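Local coordinates for protein staphylococcal enterotoxin-like toxin (Staphylococcus aureus, PDB 4DXF) that probably binds host carbohydrates, such as sialylated glycans, as a superantigen-like protein of the staphylococcal toxin family, built from an OB fold and a beta-grasp domain, at residues A[104-116]-A[192-204]. Numbering follows the deposited sequence.
Sequences KVDHKAGVRITKE and DGTNIDNIEVNIK
With chi1 at 179°, His-107 reaches across to Ile-196, its imidazole swung out opposite the backbone N. NE2 gives its hydrogen to Ile-196 O at 2.8 Å, within the ring plane and in the carbonyl plane; a rigid ring with a donor at its far edge suits a place where the strands 107-116 and 196-203 are still apart. Val-111 likewise sets CG1 opposite its N (178°), which turns CG2 onto Ile-199 CB at 4.0 Å and CG1 toward Val-201 CG2. Beyond, Ile-113 lies alongside Val-201, CG1 to CB 4.0 Å. These beta-branched residues suit extended chain, and Leu-149 of helix 138-153 covers Ile-113 and Val-201. Between His-107 and Val-111 the pairing is interrupted: Asp-197 and Asn-198 form a classic bulge opposite Lys-167 of strand 162-168, and a water joins Gly-110 N to Asp-197 O. Six backbone bonds then alternate, such as Val-201 N to Arg-112 O at 2.8 Å. Glu-200, near Arg-112, pairs with Lys-167. This parallel pairing is the centre of the beta-grasp sheet: backbone polarity is spent between the strands, leaving a largely apolar face (Val-111, Ile-113, Ile-199, Val-201, Ile-203) against the helix and a polar one carrying Arg-112, Thr-114 and Glu-200.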
loop_
_atom_site.group_PDB
_atom_site.type_symbol
_atom_site.label_atom_id
_atom_site.label_comp_id
_atom_site.label_asym_id
_atom_site.label_seq_id
_atom_site.Cartn_x
_atom_site.Cartn_y
_atom_site.Cartn_z
ATOM N N LYS A 104 -7.796 15.971 12.681
ATOM C CA LYS A 104 -6.896 16.396 11.608
ATOM C C LYS A 104 -5.531 15.737 11.851
ATOM O O LYS A 104 -5.085 15.598 12.974
ATOM C CB LYS A 104 -6.650 17.890 11.657
ATOM C CG LYS A 104 -7.760 18.803 11.316
ATOM C CD LYS A 104 -7.195 20.221 11.485
ATOM C CE LYS A 104 -8.210 21.259 11.118
ATOM N NZ LYS A 104 -7.762 22.581 11.663
ATOM N N VAL A 105 -4.856 15.346 10.782
ATOM C CA VAL A 105 -3.495 14.817 10.865
ATOM C C VAL A 105 -2.668 15.552 9.789
ATOM O O VAL A 105 -3.034 15.538 8.619
ATOM C CB VAL A 105 -3.485 13.276 10.607
ATOM C CG1 VAL A 105 -2.083 12.719 10.577
ATOM C CG2 VAL A 105 -4.251 12.521 11.699
ATOM N N ASP A 106 -1.578 16.180 10.187
ATOM C CA ASP A 106 -0.683 16.876 9.255
ATOM C C ASP A 106 0.731 16.596 9.732
ATOM O O ASP A 106 1.241 17.222 10.650
ATOM C CB ASP A 106 -0.982 18.395 9.139
ATOM C CG ASP A 106 -0.082 19.096 8.104
ATOM O OD1 ASP A 106 0.703 18.395 7.416
ATOM O OD2 ASP A 106 -0.140 20.360 7.988
ATOM N N HIS A 107 1.320 15.566 9.131
ATOM C CA HIS A 107 2.524 14.956 9.610
ATOM C C HIS A 107 3.363 14.691 8.354
ATOM O O HIS A 107 2.824 14.591 7.245
ATOM C CB HIS A 107 2.202 13.688 10.440
ATOM C CG HIS A 107 3.417 12.975 10.965
ATOM N ND1 HIS A 107 4.463 13.622 11.599
ATOM C CD2 HIS A 107 3.748 11.661 10.946
ATOM C CE1 HIS A 107 5.398 12.742 11.927
ATOM N NE2 HIS A 107 4.981 11.538 11.554
ATOM N N LYS A 108 4.671 14.683 8.522
ATOM C CA LYS A 108 5.624 14.631 7.405
ATOM C C LYS A 108 6.686 13.625 7.860
ATOM O O LYS A 108 7.078 13.641 9.005
ATOM C CB LYS A 108 6.255 16.068 7.173
ATOM N N ALA A 109 7.150 12.730 6.992
ATOM C CA ALA A 109 8.234 11.844 7.396
ATOM C C ALA A 109 9.327 11.988 6.287
ATOM O O ALA A 109 8.969 11.925 5.098
ATOM C CB ALA A 109 7.709 10.405 7.479
ATOM N N GLY A 110 10.594 12.224 6.667
ATOM C CA GLY A 110 11.687 12.363 5.652
ATOM C C GLY A 110 11.986 11.015 5.010
ATOM O O GLY A 110 11.904 9.991 5.671
ATOM N N VAL A 111 12.307 11.033 3.718
ATOM C CA VAL A 111 12.618 9.804 2.946
ATOM C C VAL A 111 14.068 9.972 2.512
ATOM O O VAL A 111 14.451 11.056 2.056
ATOM C CB VAL A 111 11.746 9.672 1.785
ATOM C CG1 VAL A 111 12.130 8.434 0.979
ATOM C CG2 VAL A 111 10.269 9.578 2.238
ATOM N N ARG A 112 14.881 8.937 2.710
ATOM C CA ARG A 112 16.303 9.020 2.303
ATOM C C ARG A 112 16.489 7.835 1.373
ATOM O O ARG A 112 16.210 6.690 1.796
ATOM C CB ARG A 112 17.199 8.820 3.542
ATOM C CG ARG A 112 17.002 9.887 4.689
ATOM C CD ARG A 112 17.528 9.385 6.052
ATOM N NE ARG A 112 17.581 10.473 7.040
ATOM C CZ ARG A 112 18.222 11.637 6.841
ATOM N NH1 ARG A 112 18.845 11.875 5.683
ATOM N NH2 ARG A 112 18.226 12.579 7.783
ATOM N N ILE A 113 17.031 8.100 0.169
ATOM C CA ILE A 113 17.095 7.113 -0.916
ATOM C C ILE A 113 18.535 6.893 -1.301
ATOM O O ILE A 113 19.216 7.874 -1.595
ATOM C CB ILE A 113 16.330 7.572 -2.118
ATOM C CG1 ILE A 113 14.860 7.741 -1.656
ATOM C CG2 ILE A 113 16.423 6.493 -3.281
ATOM C CD1 ILE A 113 14.027 8.730 -2.486
ATOM N N THR A 114 18.981 5.640 -1.242
ATOM C CA THR A 114 20.335 5.387 -1.697
ATOM C C THR A 114 20.157 4.430 -2.861
ATOM O O THR A 114 19.460 3.406 -2.708
ATOM C CB THR A 114 21.253 4.743 -0.617
ATOM O OG1 THR A 114 21.341 5.505 0.604
ATOM C CG2 THR A 114 22.701 4.534 -1.154
ATOM N N LYS A 115 20.799 4.733 -4.010
ATOM C CA LYS A 115 20.648 3.898 -5.154
ATOM C C LYS A 115 22.003 3.518 -5.764
ATOM O O LYS A 115 22.823 4.389 -5.870
ATOM C CB LYS A 115 19.859 4.662 -6.175
ATOM C CG LYS A 115 19.753 3.933 -7.572
ATOM C CD LYS A 115 18.709 4.502 -8.505
ATOM C CE LYS A 115 19.032 5.880 -9.023
ATOM N NZ LYS A 115 18.183 6.162 -10.209
ATOM N N GLU A 116 22.195 2.238 -6.104
ATOM C CA GLU A 116 23.412 1.766 -6.799
ATOM C C GLU A 116 23.023 1.091 -8.085
ATOM O O GLU A 116 22.326 0.074 -8.048
ATOM C CB GLU A 116 24.168 0.765 -5.946
ATOM C CG GLU A 116 25.455 0.250 -6.649
ATOM C CD GLU A 116 26.443 -0.486 -5.742
ATOM O OE1 GLU A 116 26.111 -0.836 -4.577
ATOM O OE2 GLU A 116 27.562 -0.767 -6.238
ATOM N N ASP A 192 0.226 3.062 12.791
ATOM C CA ASP A 192 -0.146 4.365 13.333
ATOM C C ASP A 192 0.624 5.391 12.519
ATOM O O ASP A 192 1.843 5.543 12.700
ATOM C CB ASP A 192 0.211 4.430 14.844
ATOM C CG ASP A 192 -0.149 5.796 15.471
ATOM O OD1 ASP A 192 -0.328 6.778 14.710
ATOM O OD2 ASP A 192 -0.195 5.900 16.727
ATOM N N GLY A 193 -0.066 6.048 11.607
ATOM C CA GLY A 193 0.566 7.071 10.735
ATOM C C GLY A 193 1.299 8.144 11.487
ATOM O O GLY A 193 2.394 8.537 11.093
ATOM N N THR A 194 0.714 8.619 12.599
ATOM C CA THR A 194 1.329 9.648 13.415
ATOM C C THR A 194 2.694 9.269 14.036
ATOM O O THR A 194 3.464 10.144 14.430
ATOM C CB THR A 194 0.315 10.133 14.550
ATOM O OG1 THR A 194 0.268 9.179 15.623
ATOM C CG2 THR A 194 -1.096 10.234 13.976
ATOM N N ASN A 195 2.967 7.965 14.109
ATOM C CA ASN A 195 4.149 7.416 14.704
ATOM C C ASN A 195 5.272 7.085 13.691
ATOM O O ASN A 195 6.353 6.672 14.099
ATOM C CB ASN A 195 3.777 6.140 15.485
ATOM C CG ASN A 195 4.792 5.797 16.569
ATOM O OD1 ASN A 195 5.564 4.824 16.445
ATOM N ND2 ASN A 195 4.834 6.643 17.634
ATOM N N ILE A 196 5.024 7.275 12.397
ATOM C CA ILE A 196 6.120 7.105 11.419
ATOM C C ILE A 196 7.155 8.218 11.658
ATOM O O ILE A 196 6.825 9.407 11.679
ATOM C CB ILE A 196 5.579 7.132 9.986
ATOM C CG1 ILE A 196 4.651 5.932 9.767
ATOM C CG2 ILE A 196 6.716 7.087 8.942
ATOM C CD1 ILE A 196 3.812 6.008 8.437
ATOM N N ASP A 197 8.408 7.822 11.803
ATOM C CA ASP A 197 9.444 8.783 12.005
ATOM C C ASP A 197 10.139 9.214 10.691
ATOM O O ASP A 197 10.111 10.402 10.310
ATOM C CB ASP A 197 10.450 8.211 12.989
ATOM C CG ASP A 197 11.400 9.257 13.464
ATOM O OD1 ASP A 197 10.947 10.382 13.827
ATOM O OD2 ASP A 197 12.591 8.969 13.417
ATOM N N ASN A 198 10.737 8.233 10.014
ATOM C CA ASN A 198 11.460 8.435 8.731
ATOM C C ASN A 198 11.445 7.120 7.934
ATOM O O ASN A 198 11.137 6.011 8.451
ATOM C CB ASN A 198 12.896 8.997 8.902
ATOM C CG ASN A 198 13.830 8.028 9.595
ATOM O OD1 ASN A 198 14.543 7.233 8.962
ATOM N ND2 ASN A 198 13.799 8.051 10.907
ATOM N N ILE A 199 11.814 7.259 6.665
ATOM C CA ILE A 199 11.678 6.167 5.735
ATOM C C ILE A 199 13.064 6.076 5.071
ATOM O O ILE A 199 13.589 7.121 4.670
ATOM C CB ILE A 199 10.588 6.476 4.724
ATOM C CG1 ILE A 199 9.244 6.578 5.435
ATOM C CG2 ILE A 199 10.533 5.373 3.639
ATOM C CD1 ILE A 199 8.156 6.975 4.560
ATOM N N GLU A 200 13.603 4.868 5.005
ATOM C CA GLU A 200 14.932 4.588 4.390
ATOM C C GLU A 200 14.773 3.665 3.177
ATOM O O GLU A 200 14.119 2.618 3.244
ATOM C CB GLU A 200 15.912 4.044 5.441
ATOM C CG GLU A 200 16.533 5.115 6.436
ATOM C CD GLU A 200 17.078 4.501 7.768
ATOM O OE1 GLU A 200 17.067 3.242 7.948
ATOM O OE2 GLU A 200 17.513 5.292 8.648
ATOM N N VAL A 201 15.319 4.055 2.018
ATOM C CA VAL A 201 15.048 3.265 0.806
ATOM C C VAL A 201 16.451 2.916 0.274
ATOM O O VAL A 201 17.296 3.813 0.231
ATOM C CB VAL A 201 14.298 4.081 -0.257
ATOM C CG1 VAL A 201 14.137 3.307 -1.561
ATOM C CG2 VAL A 201 12.855 4.409 0.243
ATOM N N ASN A 202 16.670 1.647 -0.068
ATOM C CA ASN A 202 17.965 1.278 -0.625
ATOM C C ASN A 202 17.716 0.492 -1.895
ATOM O O ASN A 202 16.940 -0.465 -1.912
ATOM C CB ASN A 202 18.820 0.557 0.419
ATOM C CG ASN A 202 20.240 0.380 -0.058
ATOM O OD1 ASN A 202 20.931 1.351 -0.355
ATOM N ND2 ASN A 202 20.635 -0.844 -0.234
ATOM N N ILE A 203 18.305 0.910 -3.023
ATOM C CA ILE A 203 17.875 0.281 -4.290
ATOM C C ILE A 203 19.148 -0.194 -4.942
ATOM O O ILE A 203 20.115 0.562 -4.939
ATOM C CB ILE A 203 17.200 1.322 -5.191
ATOM C CG1 ILE A 203 15.812 1.730 -4.651
ATOM C CG2 ILE A 203 16.981 0.855 -6.645
ATOM C CD1 ILE A 203 15.393 2.962 -5.432
ATOM N N LYS A 204 19.102 -1.401 -5.512
ATOM C CA LYS A 204 20.306 -1.910 -6.211
ATOM C C LYS A 204 19.994 -2.915 -7.295
ATOM O O LYS A 204 18.810 -3.273 -7.524
ATOM C CB LYS A 204 21.361 -2.426 -5.214
ATOM C CG LYS A 204 21.054 -3.703 -4.484
ATOM C CD LYS A 204 22.148 -3.930 -3.456
ATOM C CE LYS A 204 21.830 -3.221 -2.132
ATOM N NZ LYS A 204 20.490 -3.660 -1.514
ATOM O OXT LYS A 204 20.936 -3.349 -8.010
HETATM O O HOH W 1 8.533 12.592 11.389
HETATM O O HOH W 2 11.477 12.674 9.150
HETATM O O HOH W 3 18.991 5.294 2.111
#